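Local coordinates for periplasmic binding protein (Veillonella parvula, PDB 4N01) that probably binds a solute in the periplasm and hands it to a membrane transporter, as relatives in the periplasmic binding protein family do, at residues 173-176 / 177-181; 186-189 / 190-194; 281-284 / 285-288; 294-298 / 299-303. One frame throughout, in Å; residues are numbered along the deposited sequence.

Interaction 1. Residues 173-176 / 177-181; sequences IKLG and EIFGV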
loop_
_atom_site.group_PDB
_atom_site.type_symbol
_atom_site.label_atom_id
_atom_site.label_comp_id
_atom_site.label_asym_id
_atom_site.label_seq_id
_atom_site.Cartn_x
_atom_site.Cartn_y
_atom_site.Cartn_z
ATOM N N ILE A 173 0.207 -3.832 14.469
ATOM C CA ILE A 173 0.087 -4.273 15.855
ATOM C C ILE A 173 -0.947 -5.390 15.989
ATOM O O ILE A 173 -0.703 -6.407 16.651
ATOM C CB ILE A 173 -0.295 -3.112 16.790
ATOM C CG1 ILE A 173 0.774 -2.016 16.729
ATOM C CG2 ILE A 173 -0.453 -3.604 18.220
ATOM C CD1 ILE A 173 2.104 -2.432 17.329
ATOM N N LYS A 174 -2.098 -5.197 15.346
ATOM C CA LYS A 174 -3.174 -6.192 15.364
ATOM C C LYS A 174 -2.724 -7.511 14.740
ATOM O O LYS A 174 -2.997 -8.595 15.270
ATOM C CB LYS A 174 -4.391 -5.659 14.599
ATOM C CG LYS A 174 -5.643 -6.517 14.743
ATOM C CD LYS A 174 -6.186 -6.490 16.176
ATOM C CE LYS A 174 -7.553 -7.150 16.231
ATOM N NZ LYS A 174 -8.131 -7.099 17.596
ATOM N N LEU A 175 -2.050 -7.418 13.600
ATOM C CA LEU A 175 -1.519 -8.616 12.941
ATOM C C LEU A 175 -0.558 -9.322 13.883
ATOM O O LEU A 175 -0.609 -10.552 14.044
ATOM C CB LEU A 175 -0.813 -8.243 11.630
ATOM C CG LEU A 175 -0.196 -9.370 10.792
ATOM C CD1 LEU A 175 -1.222 -10.426 10.416
ATOM C CD2 LEU A 175 0.429 -8.781 9.534
ATOM N N GLY A 176 0.301 -8.532 14.526
ATOM C CA GLY A 176 1.201 -9.043 15.546
ATOM C C GLY A 176 0.458 -9.760 16.662
ATOM O O GLY A 176 0.848 -10.858 17.056
ATOM N N GLU A 177 -0.611 -9.149 17.176
ATOM C CA GLU A 177 -1.388 -9.782 18.240
ATOM C C GLU A 177 -1.989 -11.113 17.775
ATOM O O GLU A 177 -1.954 -12.104 18.505
ATOM C CB GLU A 177 -2.482 -8.833 18.738
ATOM C CG GLU A 177 -1.929 -7.612 19.472
ATOM C CD GLU A 177 -2.984 -6.557 19.778
ATOM O OE1 GLU A 177 -3.992 -6.465 19.035
ATOM O OE2 GLU A 177 -2.798 -5.800 20.759
ATOM N N ILE A 178 -2.539 -11.136 16.564
ATOM C CA ILE A 178 -3.134 -12.365 16.025
ATOM C C ILE A 178 -2.111 -13.501 15.997
ATOM O O ILE A 178 -2.435 -14.668 16.277
ATOM C CB ILE A 178 -3.704 -12.141 14.590
ATOM C CG1 ILE A 178 -4.906 -11.187 14.625
ATOM C CG2 ILE A 178 -4.134 -13.468 13.964
ATOM C CD1 ILE A 178 -5.354 -10.704 13.229
ATOM N N PHE A 179 -0.861 -13.159 15.697
ATOM C CA PHE A 179 0.164 -14.183 15.533
ATOM C C PHE A 179 1.064 -14.362 16.746
ATOM O O PHE A 179 2.089 -15.035 16.665
ATOM C CB PHE A 179 0.973 -13.918 14.252
ATOM C CG PHE A 179 0.262 -14.377 13.009
ATOM C CD1 PHE A 179 0.484 -15.660 12.509
ATOM C CD2 PHE A 179 -0.671 -13.561 12.379
ATOM C CE1 PHE A 179 -0.193 -16.104 11.380
ATOM C CE2 PHE A 179 -1.355 -13.995 11.257
ATOM C CZ PHE A 179 -1.112 -15.274 10.756
ATOM N N GLY A 180 0.666 -13.785 17.876
ATOM C CA GLY A 180 1.420 -13.944 19.109
ATOM C C GLY A 180 2.801 -13.307 19.081
ATOM O O GLY A 180 3.695 -13.734 19.817
ATOM N N VAL A 181 2.980 -12.286 18.243
ATOM C CA VAL A 181 4.249 -11.565 18.180
ATOM C C VAL A 181 4.062 -10.052 18.325
ATOM O O VAL A 181 4.690 -9.258 17.616
ATOM C CB VAL A 181 5.036 -11.890 16.881
ATOM C CG1 VAL A 181 5.433 -13.362 16.858
ATOM C CG2 VAL A 181 4.210 -11.544 15.640
#

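Interaction 2. Residues 186-189 / 190-194; sequences EEWV and ADQRK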
loop_
_atom_site.group_PDB
_atom_site.type_symbol
_atom_site.label_atom_id
_atom_site.label_comp_id
_atom_site.label_asym_id
_atom_site.label_seq_id
_atom_site.Cartn_x
_atom_site.Cartn_y
_atom_site.Cartn_z
ATOM N N GLU A 186 5.433 -4.033 17.783
ATOM C CA GLU A 186 5.621 -2.775 18.499
ATOM C C GLU A 186 7.030 -2.243 18.243
ATOM O O GLU A 186 7.249 -1.034 18.130
ATOM C CB GLU A 186 5.357 -2.951 19.996
ATOM C CG GLU A 186 3.893 -3.215 20.350
ATOM C CD GLU A 186 3.659 -3.301 21.845
ATOM O OE1 GLU A 186 4.247 -4.194 22.494
ATOM O OE2 GLU A 186 2.886 -2.472 22.377
ATOM N N GLU A 187 7.992 -3.153 18.149
ATOM C CA GLU A 187 9.364 -2.761 17.842
ATOM C C GLU A 187 9.439 -2.127 16.455
ATOM O O GLU A 187 10.151 -1.140 16.258
ATOM C CB GLU A 187 10.322 -3.955 17.948
ATOM C CG GLU A 187 10.663 -4.361 19.380
ATOM C CD GLU A 187 11.547 -5.593 19.456
ATOM O OE1 GLU A 187 12.115 -5.993 18.415
ATOM O OE2 GLU A 187 11.677 -6.164 20.561
ATOM N N TRP A 188 8.696 -2.683 15.499
ATOM C CA TRP A 188 8.685 -2.133 14.140
ATOM C C TRP A 188 8.033 -0.757 14.110
ATOM O O TRP A 188 8.583 0.180 13.527
ATOM C CB TRP A 188 7.984 -3.070 13.151
ATOM C CG TRP A 188 7.972 -2.559 11.709
ATOM C CD1 TRP A 188 8.968 -2.698 10.771
ATOM C CD2 TRP A 188 6.903 -1.860 11.055
ATOM N NE1 TRP A 188 8.588 -2.099 9.582
ATOM C CE2 TRP A 188 7.320 -1.587 9.732
ATOM C CE3 TRP A 188 5.634 -1.424 11.467
ATOM C CZ2 TRP A 188 6.510 -0.899 8.813
ATOM C CZ3 TRP A 188 4.827 -0.741 10.552
ATOM C CH2 TRP A 188 5.270 -0.490 9.242
ATOM N N VAL A 189 6.862 -0.634 14.723
ATOM C CA VAL A 189 6.200 0.665 14.793
ATOM C C VAL A 189 7.102 1.697 15.470
ATOM O O VAL A 189 7.218 2.834 14.995
ATOM C CB VAL A 189 4.836 0.577 15.527
ATOM C CG1 VAL A 189 4.264 1.989 15.843
ATOM C CG2 VAL A 189 3.845 -0.227 14.677
ATOM N N ALA A 190 7.744 1.310 16.571
ATOM C CA ALA A 190 8.615 2.246 17.286
ATOM C C ALA A 190 9.721 2.777 16.378
ATOM O O ALA A 190 10.021 3.981 16.373
ATOM C CB ALA A 190 9.217 1.582 18.517
ATOM N N ASP A 191 10.331 1.880 15.610
ATOM C CA ASP A 191 11.394 2.278 14.697
ATOM C C ASP A 191 10.863 3.199 13.597
ATOM O O ASP A 191 11.517 4.175 13.230
ATOM C CB ASP A 191 12.056 1.043 14.091
ATOM C CG ASP A 191 13.102 1.391 13.060
ATOM O OD1 ASP A 191 14.208 1.826 13.457
ATOM O OD2 ASP A 191 12.824 1.232 11.849
ATOM N N GLN A 192 9.666 2.907 13.088
ATOM C CA GLN A 192 9.078 3.736 12.043
ATOM C C GLN A 192 8.838 5.138 12.580
ATOM O O GLN A 192 9.070 6.118 11.875
ATOM C CB GLN A 192 7.759 3.142 11.541
ATOM C CG GLN A 192 7.883 1.742 10.928
ATOM C CD GLN A 192 8.892 1.672 9.792
ATOM O OE1 GLN A 192 9.994 1.150 9.964
ATOM N NE2 GLN A 192 8.516 2.185 8.623
ATOM N N ARG A 193 8.389 5.239 13.827
ATOM C CA ARG A 193 8.090 6.549 14.409
ATOM C C ARG A 193 9.352 7.378 14.575
ATOM O O ARG A 193 9.335 8.599 14.376
ATOM C CB ARG A 193 7.427 6.418 15.784
ATOM C CG ARG A 193 6.038 5.836 15.783
ATOM C CD ARG A 193 5.349 6.086 17.112
ATOM N NE ARG A 193 4.128 5.295 17.202
ATOM C CZ ARG A 193 2.985 5.626 16.614
ATOM N NH1 ARG A 193 2.908 6.750 15.896
ATOM N NH2 ARG A 193 1.924 4.833 16.743
ATOM N N LYS A 194 10.433 6.713 14.977
ATOM C CA LYS A 194 11.703 7.378 15.218
ATOM C C LYS A 194 12.235 7.949 13.915
ATOM O O LYS A 194 12.664 9.107 13.860
ATOM C CB LYS A 194 12.710 6.386 15.800
ATOM C CG LYS A 194 13.975 7.012 16.341
ATOM C CD LYS A 194 14.819 5.949 17.033
ATOM C CE LYS A 194 16.065 6.549 17.652
ATOM N NZ LYS A 194 16.910 7.186 16.615
#

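Interaction 3. Residues 281-284 / 285-288; sequences DFQQ and KIEK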
loop_
_atom_site.group_PDB
_atom_site.type_symbol
_atom_site.label_atom_id
_atom_site.label_comp_id
_atom_site.label_asym_id
_atom_site.label_seq_id
_atom_site.Cartn_x
_atom_site.Cartn_y
_atom_site.Cartn_z
ATOM N N ASP A 281 9.328 2.413 -17.680
ATOM C CA ASP A 281 7.930 2.834 -17.552
ATOM C C ASP A 281 7.842 4.279 -17.053
ATOM O O ASP A 281 7.006 5.060 -17.511
ATOM C CB ASP A 281 7.157 1.900 -16.604
ATOM C CG ASP A 281 5.651 2.148 -16.629
ATOM O OD1 ASP A 281 5.057 2.168 -17.736
ATOM O OD2 ASP A 281 5.047 2.328 -15.539
ATOM N N PHE A 282 8.704 4.618 -16.101
ATOM C CA PHE A 282 8.755 5.962 -15.528
ATOM C C PHE A 282 9.097 6.947 -16.639
ATOM O O PHE A 282 8.418 7.963 -16.822
ATOM C CB PHE A 282 9.831 5.978 -14.428
ATOM C CG PHE A 282 10.111 7.338 -13.839
ATOM C CD1 PHE A 282 9.100 8.100 -13.282
ATOM C CD2 PHE A 282 11.415 7.822 -13.793
ATOM C CE1 PHE A 282 9.371 9.352 -12.712
ATOM C CE2 PHE A 282 11.697 9.076 -13.229
ATOM C CZ PHE A 282 10.674 9.835 -12.689
ATOM N N GLN A 283 10.132 6.625 -17.411
ATOM C CA GLN A 283 10.591 7.533 -18.458
ATOM C C GLN A 283 9.579 7.693 -19.580
ATOM O O GLN A 283 9.419 8.788 -20.106
ATOM C CB GLN A 283 11.932 7.083 -19.033
ATOM C CG GLN A 283 13.072 7.127 -18.027
ATOM C CD GLN A 283 13.340 8.528 -17.504
ATOM O OE1 GLN A 283 13.072 9.521 -18.179
ATOM N NE2 GLN A 283 13.885 8.611 -16.293
ATOM N N GLN A 284 8.915 6.607 -19.962
ATOM C CA GLN A 284 7.874 6.689 -20.984
ATOM C C GLN A 284 6.726 7.582 -20.522
ATOM O O GLN A 284 6.150 8.328 -21.322
ATOM C CB GLN A 284 7.321 5.303 -21.318
ATOM C CG GLN A 284 8.314 4.363 -21.965
ATOM C CD GLN A 284 7.757 2.961 -22.117
ATOM O OE1 GLN A 284 6.584 2.716 -21.828
ATOM N NE2 GLN A 284 8.594 2.034 -22.571
ATOM N N LYS A 285 6.373 7.500 -19.241
ATOM C CA LYS A 285 5.286 8.330 -18.727
ATOM C C LYS A 285 5.712 9.790 -18.660
ATOM O O LYS A 285 4.907 10.678 -18.927
ATOM C CB LYS A 285 4.783 7.822 -17.368
ATOM C CG LYS A 285 4.109 6.467 -17.484
ATOM C CD LYS A 285 3.600 5.935 -16.153
ATOM C CE LYS A 285 2.874 4.622 -16.401
ATOM N NZ LYS A 285 2.569 3.917 -15.126
ATOM N N ILE A 286 6.974 10.042 -18.324
ATOM C CA ILE A 286 7.493 11.409 -18.388
ATOM C C ILE A 286 7.373 11.959 -19.810
ATOM O O ILE A 286 6.946 13.106 -20.022
ATOM C CB ILE A 286 8.976 11.475 -17.966
ATOM C CG1 ILE A 286 9.111 11.261 -16.452
ATOM C CG2 ILE A 286 9.591 12.818 -18.357
ATOM C CD1 ILE A 286 10.557 11.223 -15.989
ATOM N N GLU A 287 7.761 11.146 -20.790
ATOM C CA GLU A 287 7.733 11.596 -22.177
ATOM C C GLU A 287 6.298 11.817 -22.664
ATOM O O GLU A 287 6.051 12.689 -23.500
ATOM C CB GLU A 287 8.495 10.629 -23.090
ATOM C CG GLU A 287 10.010 10.638 -22.846
ATOM C CD GLU A 287 10.617 12.042 -22.900
ATOM O OE1 GLU A 287 10.465 12.729 -23.942
ATOM O OE2 GLU A 287 11.247 12.465 -21.899
ATOM N N LYS A 288 5.361 11.038 -22.121
ATOM C CA LYS A 288 3.946 11.152 -22.477
ATOM C C LYS A 288 3.402 12.479 -21.953
ATOM O O LYS A 288 2.598 13.145 -22.619
ATOM C CB LYS A 288 3.153 9.983 -21.875
ATOM C CG LYS A 288 1.700 9.872 -22.331
ATOM C CD LYS A 288 1.607 9.403 -23.781
ATOM C CE LYS A 288 0.164 9.397 -24.288
ATOM N NZ LYS A 288 -0.727 8.616 -23.390
#

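Interaction 4. Residues 294-298 / 299-303; sequences QLQDI and TAVKE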
loop_
_atom_site.group_PDB
_atom_site.type_symbol
_atom_site.label_atom_id
_atom_site.label_comp_id
_atom_site.label_asym_id
_atom_site.label_seq_id
_atom_site.Cartn_x
_atom_site.Cartn_y
_atom_site.Cartn_z
ATOM N N GLN A 294 -1.209 20.483 -23.732
ATOM C CA GLN A 294 -2.098 21.077 -22.734
ATOM C C GLN A 294 -1.408 21.274 -21.383
ATOM O O GLN A 294 -1.836 22.107 -20.588
ATOM C CB GLN A 294 -3.361 20.221 -22.550
ATOM C CG GLN A 294 -4.595 21.023 -22.108
ATOM C CD GLN A 294 -5.796 20.155 -21.751
ATOM O OE1 GLN A 294 -5.762 18.930 -21.890
ATOM N NE2 GLN A 294 -6.868 20.794 -21.281
ATOM N N LEU A 295 -0.337 20.527 -21.133
ATOM C CA LEU A 295 0.267 20.472 -19.796
ATOM C C LEU A 295 1.548 21.292 -19.681
ATOM O O LEU A 295 2.206 21.284 -18.631
ATOM C CB LEU A 295 0.590 19.020 -19.444
ATOM C CG LEU A 295 -0.576 18.043 -19.608
ATOM C CD1 LEU A 295 -0.143 16.631 -19.235
ATOM C CD2 LEU A 295 -1.761 18.498 -18.746
ATOM N N GLN A 296 1.894 22.002 -20.743
ATOM C CA GLN A 296 3.232 22.571 -20.836
ATOM C C GLN A 296 3.530 23.734 -19.898
ATOM O O GLN A 296 4.694 24.040 -19.645
ATOM C CB GLN A 296 3.592 22.926 -22.282
ATOM C CG GLN A 296 4.353 21.811 -22.983
ATOM C CD GLN A 296 5.549 21.300 -22.178
ATOM O OE1 GLN A 296 5.858 20.108 -22.206
ATOM N NE2 GLN A 296 6.238 22.204 -21.477
ATOM N N ASP A 297 2.494 24.367 -19.369
ATOM C CA ASP A 297 2.705 25.470 -18.435
ATOM C C ASP A 297 2.525 25.081 -16.963
ATOM O O ASP A 297 2.646 25.921 -16.079
ATOM C CB ASP A 297 1.862 26.688 -18.814
ATOM C CG ASP A 297 2.265 27.276 -20.156
ATOM O OD1 ASP A 297 3.404 27.015 -20.611
ATOM O OD2 ASP A 297 1.444 28.002 -20.753
ATOM N N ILE A 298 2.264 23.805 -16.698
ATOM C CA ILE A 298 2.233 23.326 -15.318
ATOM C C ILE A 298 3.643 23.439 -14.724
ATOM O O ILE A 298 4.625 23.056 -15.368
ATOM C CB ILE A 298 1.747 21.851 -15.243
ATOM C CG1 ILE A 298 0.263 21.753 -15.630
ATOM C CG2 ILE A 298 1.983 21.261 -13.849
ATOM C CD1 ILE A 298 -0.247 20.301 -15.694
ATOM N N THR A 299 3.744 23.992 -13.516
ATOM C CA THR A 299 5.040 24.196 -12.859
ATOM C C THR A 299 5.927 22.943 -12.843
ATOM O O THR A 299 7.083 23.001 -13.256
ATOM C CB THR A 299 4.846 24.696 -11.420
ATOM O OG1 THR A 299 4.226 25.983 -11.465
ATOM C CG2 THR A 299 6.181 24.813 -10.714
ATOM N N ALA A 300 5.384 21.823 -12.373
ATOM C CA ALA A 300 6.120 20.561 -12.377
ATOM C C ALA A 300 6.686 20.211 -13.758
ATOM O O ALA A 300 7.814 19.722 -13.877
ATOM C CB ALA A 300 5.227 19.427 -11.858
ATOM N N VAL A 301 5.909 20.457 -14.805
ATOM C CA VAL A 301 6.366 20.132 -16.146
ATOM C C VAL A 301 7.484 21.068 -16.591
ATOM O O VAL A 301 8.510 20.615 -17.111
ATOM C CB VAL A 301 5.192 20.176 -17.158
ATOM C CG1 VAL A 301 5.696 19.911 -18.568
ATOM C CG2 VAL A 301 4.129 19.146 -16.771
ATOM N N LYS A 302 7.299 22.369 -16.375
ATOM C CA LYS A 302 8.296 23.353 -16.787
ATOM C C LYS A 302 9.610 23.136 -16.061
ATOM O O LYS A 302 10.673 23.330 -16.636
ATOM C CB LYS A 302 7.812 24.785 -16.510
ATOM C CG LYS A 302 6.668 25.255 -17.399
ATOM C CD LYS A 302 6.386 26.752 -17.215
ATOM C CE LYS A 302 5.770 27.051 -15.857
ATOM N NZ LYS A 302 5.315 28.473 -15.764
ATOM N N GLU A 303 9.535 22.751 -14.790
ATOM C CA GLU A 303 10.742 22.604 -13.967
ATOM C C GLU A 303 11.300 21.180 -13.960
ATOM O O GLU A 303 12.336 20.921 -13.355
ATOM C CB GLU A 303 10.473 23.085 -12.524
ATOM C CG GLU A 303 10.201 24.588 -12.472
ATOM C CD GLU A 303 9.806 25.086 -11.096
ATOM O OE1 GLU A 303 9.617 24.253 -10.178
ATOM O OE2 GLU A 303 9.685 26.322 -10.931
#

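Interaction 1. Residues 173-176 / 177-181
V181 N donates to G176 O at 2.8 Å, and the peptide nitrogen of G180, whose phi is positive (66°), reaches back to E177 O. This pair of bonds is a Schellman motif and closes helix 165-178. Upstream the helix still has its regular ladder: E177 N binds I173 O at 2.8 Å, I178 N binds K174 O, and F179 N binds L175 O by a more bent bond (141° at the hydrogen).

Apolar contact is carried by L175 and F179, with L175 CD1 3.7 Å from F179 CE2. The ring also presents its edge to the backbone, F179 CD2 lying 3.4 Å from L175 O close to the ring plane. Beyond the two segments, the F179 ring meets that of F127 edge-to-face.

Charged groups form a looser set. E177 puts CG anti to its own carbonyl carbon (chi1 -68°), which lays CG 3.3 Å from I173 O; the extended chain beyond it carries OE1 to 3.6 Å from K174 CD. K174 NZ stays 4.4 Å from E177 OE1 and is instead hydrogen-bonded to T45 O, while E177 OE2 has a long, weak ion pair with K182. A leucine here, without the carboxylate, would probably leave K182 without its weak ion-pair mate and K174 with T45 O but no nearby counter-charge from this turn. The helix end is therefore held mainly by backbone hydrogen bonds, while the K174 and E177 charges stay beyond salt-bridge distance.

Interaction 2. Residues 186-189 / 190-194
The W188 indole carries Q192 over one face: Q192 CG sits 3.5 Å from the centroid of the six-membered ring and only 9° off its normal, a CH-pi contact. The Q192 amide continues across the same face with its plane 2° from that of the ring, so the two flat groups are stacked, Q192 OE1 passing 3.6 Å from W188 NE1. A bend at chi2 (-56°) folds the glutamine chain flat over the indole. The R193 guanidinium is approached obliquely by V189 CG1, which lies 3.6 Å from R193 NE as the two side chains run alongside each other.

Beneath these pairs the backbone is plain alpha helix. Q192 N binds W188 O at 3.0 Å, and R193 N binds V189 O at 2.9 Å; A190 and D191 make the same bonds to E186 and E187. Both side-chain pairs therefore follow the four-residue spacing of the helix.

R193 NH1 leaves the segment to form a salt bridge with E166. W188 packs on M172, and Q192 and R193 pack on F169, all of helix 165-178. Helix 182-203 leads from that helix to strand 209-214 of the second parallel sheet, consistent with the long helix that joins the two lobes in this class of binding protein.

Interaction 3. Residues 281-284 / 285-288
I286 CD1 rests over one face of the F282 ring, on helix 280-290, the longer of the two helices in the beta-alpha-beta crossover connection between the adjacent parallel strands 266-270 and 306-309. The methyl stands 3.8 Å from the ring centroid and 21° off the normal, displaced toward the rim so that its closest ring atom is F282 CZ at 3.6 Å. This is a CH-pi contact over the face, between side chains one turn apart that cross at a slant. Q283 runs alongside I286, pointing the same way, its OE1 3.7 Å from I286 CD1, while its NE2 is hydrogen-bonded to D279. F282 and I286 both pack on I269 and F306, one from each of the two strands.

A second i, i+4 pair is ionic. K285 extends its chain fully beyond CG, first passing CG over D281 O at 3.2 Å and then slanting across the carboxylate. Its ammonium group is also hydrogen-bonded to the carbonyls of A270 and D215, which would favour its charged form. D281 OD2 is shared in turn with the peptide nitrogen of Y272. The salt bridge itself joins K285 NZ to D281 OD2 at 3.0 Å, on the syn side of that oxygen and 22° out of the carboxylate plane.

Interaction 4. Residues 294-298 / 299-303
V301 is the main bump of this contact: it lies against one face of the type I beta turn from L295 to I298, with its CG2 seated over the notch between L295 O and I298 CB. That methyl is 3.4 Å from L295 O and 3.9 Å from I298 CB, and V301 CB lies 3.4 Å from I298 O. CG1, anti to the backbone N (chi1 177°), points toward the Q296 side chain, which was modelled in two conformers, so this contact is less certain. An alanine at V301 would lack both methyls and is likely to open a gap against L295 O and I298 CB.

K302 supplies a second convex surface. Its chain lies along the carbonyls of Q296 and D297, K302 CG 3.2 Å from Q296 O and K302 CE 3.3 Å from D297 O, and a bend at chi3 (-70°) steers the chain from the first to the second. In the backbone, K302 N binds I298 O at 2.9 Å with an N-H...O angle of 167°, the opening bond of helix 299-303, for which I298 is the N-cap residue. A smaller bump, A300 CB, comes 4.2 Å from I298 CG2.

Around this join, T299 N is hydrogen-bonded to N263 OD1. L295 packs on W256 and I260 of helix 256-262, L295 and V301 both meet I289 of helix 280-290, and A300 and V301 press on I267 of strand 266-270.

Overall arrangement
The four contacts fall into two pairs. Interactions 1 and 2 lie on consecutive helices, centres 15 Å apart, and touch in one of the two conformers of I173, and to that extent less certainly, with I173 CD1 3.6 Å from E186 CG. Interactions 3 and 4, also 15 Å between centres, approach to about 6 Å between nearest atoms and share the second parallel sheet. Interaction 1 lies about 41 Å from interaction 3 and 47 Å from interaction 4, centre to centre. One sodium ion lies about 7 Å from the K174 side chain and another about 11 Å from that of K285; a glycerol, probably from the crystallisation liquor, lies about 2 Å from that of Q192.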